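Local coordinates for malate dehydrogenase (Naegleria fowleri, PDB 6UM4), which probably catalyses the reversible, nicotinamide-cofactor-dependent oxidation of malate to oxaloacetate, at residues Asp216-Asn224 and Ala339-Val347. Sequence-based numbering, arbitrary orientation.
Sequences DVLVLIVAN and AIKHMHDWV
His342 NE2 is hydrogen-bonded to Thr246 OG1 on the adjoining strand 245-247, and the ring so tethered offers one face to Leu220. Leu220 CD1 lies 3.4 Å from the centroid of the His342 ring and 11° off its normal, a CH-pi contact by position as well as distance. With CG of Leu220 anti to the backbone N (chi1 170°), CD1 sits over the middle of the imidazole, while CD2 lies by the ring's CD2 atom and the CG of Met343 and reaches Ala339 CB at 4.1 Å. The sulfur of Met343, on a chain folded back at chi2 and chi3, reaches Leu220 CB at 3.7 Å. Beyond it, Met343 also touches Ile178 and Tyr176 of the neighbouring strand 176-179.

The strand 218-221 is the fifth in the six-stranded parallel sheet, whose 3-2-1-4-5-6 order marks a Rossmann fold. Helix 332-348 comes from the alpha/beta C-terminal domain family, so the contact joins the two family domains. The axis of its 339-347 portion runs roughly antiparallel to strand 218-221, at 155°, with 10.0 Å between the two at closest approach. Strand alternation sends Leu218 and Leu220 to the helix and turns Val219 away.

Leu218 packs on the indole of Trp346: its CB is 3.9 Å from the centroid of the six-membered ring, over the face, and its CD1 lies over the bond shared by the two indole rings, near Trp346 CD2 and CE2, and also reaches Val347 CG2 at 4.2 Å. The indole edge, by contrast, meets backbone, Trp346 CH2 standing 3.3 Å from Val219 O. Tyr384 meets the indole with its ring plane inclined to it, and Trp346 NE1 makes a weak hydrogen bond to Gly382 O.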
ATOM      1  N   ASP A 216       2.650   9.029  26.382  1.00 33.87           N
ATOM      2  CA  ASP A 216       3.610   8.084  25.816  1.00 31.69           C
ATOM      3  C   ASP A 216       3.660   8.145  24.298  1.00 31.53           C
ATOM      4  O   ASP A 216       4.099   7.174  23.670  1.00 26.69           O
ATOM      5  CB  ASP A 216       3.276   6.653  26.248  1.00 33.48           C
ATOM      6  CG  ASP A 216       3.419   6.437  27.746  1.00 43.18           C
ATOM      7  OD1 ASP A 216       4.200   7.174  28.394  1.00 46.88           O
ATOM      8  OD2 ASP A 216       2.748   5.520  28.272  1.00 42.72           O
ATOM      9  N   VAL A 217       3.179   9.240  23.698  1.00 28.10           N
ATOM     10  CA  VAL A 217       3.055   9.308  22.247  1.00 24.57           C
ATOM     11  C   VAL A 217       4.423   9.117  21.590  1.00 24.71           C
ATOM     12  O   VAL A 217       5.454   9.600  22.083  1.00 23.91           O
ATOM     13  CB  VAL A 217       2.401  10.635  21.825  1.00 24.55           C
ATOM     14  CG1 VAL A 217       3.223  11.813  22.339  1.00 24.85           C
ATOM     15  CG2 VAL A 217       2.250  10.709  20.298  1.00 23.56           C
ATOM     16  N   LEU A 218       4.441   8.366  20.493  1.00 23.11           N
ATOM     17  CA  LEU A 218       5.627   8.244  19.653  1.00 22.40           C
ATOM     18  C   LEU A 218       5.381   9.044  18.390  1.00 26.81           C
ATOM     19  O   LEU A 218       4.312   8.918  17.775  1.00 24.87           O
ATOM     20  CB  LEU A 218       5.959   6.780  19.328  1.00 21.88           C
ATOM     21  CG  LEU A 218       6.130   5.855  20.542  1.00 25.43           C
ATOM     22  CD1 LEU A 218       6.420   4.433  20.092  1.00 26.87           C
ATOM     23  CD2 LEU A 218       7.246   6.372  21.508  1.00 23.17           C
ATOM     24  N   VAL A 219       6.348   9.893  18.036  1.00 21.18           N
ATOM     25  CA  VAL A 219       6.224  10.832  16.922  1.00 20.74           C
ATOM     26  C   VAL A 219       7.308  10.520  15.897  1.00 26.65           C
ATOM     27  O   VAL A 219       8.505  10.540  16.225  1.00 22.78           O
ATOM     28  CB  VAL A 219       6.347  12.295  17.390  1.00 21.22           C
ATOM     29  CG1 VAL A 219       6.127  13.228  16.230  1.00 20.91           C
ATOM     30  CG2 VAL A 219       5.375  12.606  18.516  1.00 22.43           C
ATOM     31  N   LEU A 220       6.896  10.291  14.650  1.00 21.86           N
ATOM     32  CA  LEU A 220       7.817  10.054  13.546  1.00 18.99           C
ATOM     33  C   LEU A 220       7.728  11.236  12.594  1.00 18.90           C
ATOM     34  O   LEU A 220       6.637  11.578  12.130  1.00 18.97           O
ATOM     35  CB  LEU A 220       7.486   8.739  12.825  1.00 18.62           C
ATOM     36  CG  LEU A 220       8.249   8.530  11.517  1.00 18.80           C
ATOM     37  CD1 LEU A 220       9.764   8.520  11.779  1.00 22.47           C
ATOM     38  CD2 LEU A 220       7.800   7.265  10.821  1.00 17.90           C
ATOM     39  N   ILE A 221       8.860  11.873  12.322  1.00 18.87           N
ATOM     40  CA  ILE A 221       8.924  12.988  11.381  0.54 18.91           C
ATOM     41  C   ILE A 221       9.437  12.457  10.049  1.00 18.47           C
ATOM     42  O   ILE A 221      10.530  11.890   9.977  1.00 18.28           O
ATOM     43  CB  ILE A 221       9.824  14.127  11.889  0.54 19.34           C
ATOM     44  CG1 ILE A 221       9.104  15.009  12.919  0.54 19.94           C
ATOM     45  CG2 ILE A 221      10.263  14.993  10.717  0.54 19.38           C
ATOM     46  CD1 ILE A 221       8.994  14.417  14.307  0.54 20.19           C
ATOM     47  N   VAL A 222       8.641  12.641   8.994  1.00 21.58           N
ATOM     48  CA  VAL A 222       9.018  12.281   7.635  1.00 22.85           C
ATOM     49  C   VAL A 222       9.351  13.517   6.807  1.00 26.22           C
ATOM     50  O   VAL A 222      10.288  13.498   6.005  1.00 33.07           O
ATOM     51  CB  VAL A 222       7.906  11.445   6.947  1.00 18.30           C
ATOM     52  CG1 VAL A 222       8.239  11.210   5.489  1.00 17.86           C
ATOM     53  CG2 VAL A 222       7.721  10.115   7.653  1.00 17.74           C
ATOM     54  N   ALA A 223       8.586  14.593   6.982  1.00 23.93           N
ATOM     55  CA  ALA A 223       8.775  15.798   6.187  1.00 23.77           C
ATOM     56  C   ALA A 223      10.177  16.365   6.372  1.00 25.28           C
ATOM     57  O   ALA A 223      10.717  16.370   7.480  1.00 28.59           O
ATOM     58  CB  ALA A 223       7.742  16.849   6.579  1.00 22.02           C
ATOM     59  N   ASN A 224      10.766  16.856   5.272  1.00 26.14           N
ATOM     60  CA  ASN A 224      12.099  17.453   5.283  1.00 32.23           C
ATOM     61  C   ASN A 224      12.070  18.921   5.719  1.00 33.46           C
ATOM     62  O   ASN A 224      11.051  19.606   5.562  1.00 32.32           O
ATOM     63  CB  ASN A 224      12.741  17.334   3.915  1.00 36.40           C
ATOM     64  CG  ASN A 224      13.490  16.038   3.754  1.00 47.74           C
ATOM     65  OD1 ASN A 224      14.104  15.552   4.709  1.00 49.26           O
ATOM     66  ND2 ASN A 224      13.445  15.462   2.556  1.00 49.38           N
ATOM     67  N   ALA A 339       8.239   4.313   6.364  1.00 17.18           N
ATOM     68  CA  ALA A 339       7.514   4.773   7.558  1.00 17.31           C
ATOM     69  C   ALA A 339       6.801   3.615   8.246  1.00 18.25           C
ATOM     70  O   ALA A 339       6.846   3.478   9.469  1.00 17.78           O
ATOM     71  CB  ALA A 339       6.510   5.872   7.203  1.00 17.93           C
ATOM     72  N   ILE A 340       6.127   2.764   7.479  1.00 20.43           N
ATOM     73  CA  ILE A 340       5.521   1.590   8.096  1.00 22.38           C
ATOM     74  C   ILE A 340       6.589   0.786   8.833  1.00 19.50           C
ATOM     75  O   ILE A 340       6.432   0.448  10.011  1.00 23.11           O
ATOM     76  CB  ILE A 340       4.796   0.737   7.040  1.00 18.61           C
ATOM     77  CG1 ILE A 340       3.599   1.501   6.466  1.00 20.47           C
ATOM     78  CG2 ILE A 340       4.292  -0.550   7.671  1.00 18.63           C
ATOM     79  CD1 ILE A 340       2.480   1.786   7.470  1.00 20.84           C
ATOM     80  N   LYS A 341       7.722   0.528   8.173  1.00 17.84           N
ATOM     81  CA  LYS A 341       8.763  -0.266   8.829  1.00 18.02           C
ATOM     82  C   LYS A 341       9.314   0.451  10.067  1.00 19.38           C
ATOM     83  O   LYS A 341       9.549  -0.178  11.110  1.00 18.52           O
ATOM     84  CB  LYS A 341       9.892  -0.600   7.847  1.00 18.58           C
ATOM     85  CG  LYS A 341       9.569  -1.714   6.811  1.00 17.99           C
ATOM     86  CD  LYS A 341      10.746  -1.899   5.868  1.00 20.42           C
ATOM     87  CE  LYS A 341      10.656  -3.183   5.044  1.00 23.17           C
ATOM     88  NZ  LYS A 341       9.688  -3.099   3.906  1.00 22.23           N
ATOM     89  N   HIS A 342       9.555   1.756   9.963  1.00 17.82           N
ATOM     90  CA  HIS A 342      10.075   2.503  11.106  1.00 17.99           C
ATOM     91  C   HIS A 342       9.136   2.394  12.307  1.00 21.33           C
ATOM     92  O   HIS A 342       9.570   2.079  13.419  1.00 23.88           O
ATOM     93  CB  HIS A 342      10.304   3.963  10.715  1.00 17.73           C
ATOM     94  CG  HIS A 342      10.750   4.841  11.857  1.00 22.85           C
ATOM     95  ND1 HIS A 342      11.963   5.496  11.863  1.00 19.69           N
ATOM     96  CD2 HIS A 342      10.138   5.180  13.018  1.00 20.28           C
ATOM     97  CE1 HIS A 342      12.087   6.193  12.980  1.00 18.35           C
ATOM     98  NE2 HIS A 342      10.995   6.017  13.704  1.00 18.59           N
ATOM     99  N   MET A 343       7.840   2.677  12.108  1.00 18.46           N
ATOM    100  CA  MET A 343       6.903   2.616  13.233  1.00 19.00           C
ATOM    101  C   MET A 343       6.738   1.191  13.737  1.00 19.48           C
ATOM    102  O   MET A 343       6.703   0.950  14.949  1.00 20.08           O
ATOM    103  CB  MET A 343       5.544   3.187  12.826  1.00 20.44           C
ATOM    104  CG  MET A 343       5.578   4.653  12.561  1.00 24.26           C
ATOM    105  SD  MET A 343       6.173   5.490  14.023  1.00 36.11           S
ATOM    106  CE  MET A 343       5.069   4.841  15.299  1.00 20.85           C
ATOM    107  N   HIS A 344       6.625   0.237  12.816  1.00 19.35           N
ATOM    108  CA  HIS A 344       6.440  -1.154  13.196  1.00 24.29           C
ATOM    109  C   HIS A 344       7.557  -1.630  14.116  1.00 20.27           C
ATOM    110  O   HIS A 344       7.295  -2.222  15.170  1.00 27.70           O
ATOM    111  CB  HIS A 344       6.372  -2.025  11.942  1.00 21.09           C
ATOM    112  CG  HIS A 344       6.436  -3.482  12.243  1.00 26.30           C
ATOM    113  ND1 HIS A 344       7.623  -4.138  12.489  1.00 24.78           N
ATOM    114  CD2 HIS A 344       5.455  -4.404  12.393  1.00 27.35           C
ATOM    115  CE1 HIS A 344       7.373  -5.404  12.765  1.00 29.45           C
ATOM    116  NE2 HIS A 344       6.066  -5.594  12.706  1.00 31.74           N
ATOM    117  N   ASP A 345       8.817  -1.404  13.712  1.00 21.09           N
ATOM    118  CA  ASP A 345       9.965  -1.784  14.530  1.00 24.62           C
ATOM    119  C   ASP A 345      10.019  -0.992  15.843  1.00 27.56           C
ATOM    120  O   ASP A 345      10.360  -1.550  16.896  1.00 21.98           O
ATOM    121  CB  ASP A 345      11.252  -1.594  13.716  1.00 22.65           C
ATOM    122  CG  ASP A 345      11.321  -2.526  12.481  1.00 28.06           C
ATOM    123  OD1 ASP A 345      10.436  -3.406  12.337  1.00 23.09           O
ATOM    124  OD2 ASP A 345      12.257  -2.386  11.659  1.00 24.44           O
ATOM    125  N   TRP A 346       9.678   0.302  15.808  1.00 25.31           N
ATOM    126  CA  TRP A 346       9.662   1.103  17.034  1.00 20.79           C
ATOM    127  C   TRP A 346       8.736   0.488  18.080  1.00 23.44           C
ATOM    128  O   TRP A 346       9.080   0.416  19.269  1.00 27.57           O
ATOM    129  CB  TRP A 346       9.216   2.533  16.702  1.00 22.88           C
ATOM    130  CG  TRP A 346       9.659   3.626  17.670  1.00 20.69           C
ATOM    131  CD1 TRP A 346      10.351   3.471  18.837  1.00 21.38           C
ATOM    132  CD2 TRP A 346       9.453   5.045  17.510  1.00 20.47           C
ATOM    133  NE1 TRP A 346      10.590   4.706  19.416  1.00 21.59           N
ATOM    134  CE2 TRP A 346      10.058   5.686  18.618  1.00 21.04           C
ATOM    135  CE3 TRP A 346       8.812   5.834  16.536  1.00 19.95           C
ATOM    136  CZ2 TRP A 346      10.039   7.076  18.784  1.00 21.10           C
ATOM    137  CZ3 TRP A 346       8.810   7.217  16.694  1.00 20.01           C
ATOM    138  CH2 TRP A 346       9.407   7.824  17.822  1.00 20.59           C
ATOM    139  N   VAL A 347       7.568   0.014  17.646  1.00 24.35           N
ATOM    140  CA  VAL A 347       6.538  -0.510  18.542  1.00 23.96           C
ATOM    141  C   VAL A 347       6.734  -1.993  18.836  1.00 28.20           C
ATOM    142  O   VAL A 347       6.559  -2.433  19.974  1.00 31.63           O
ATOM    143  CB  VAL A 347       5.149  -0.242  17.931  1.00 22.31           C
ATOM    144  CG1 VAL A 347       4.061  -0.937  18.722  1.00 23.30           C
ATOM    145  CG2 VAL A 347       4.903   1.244  17.800  1.00 21.89           C
TER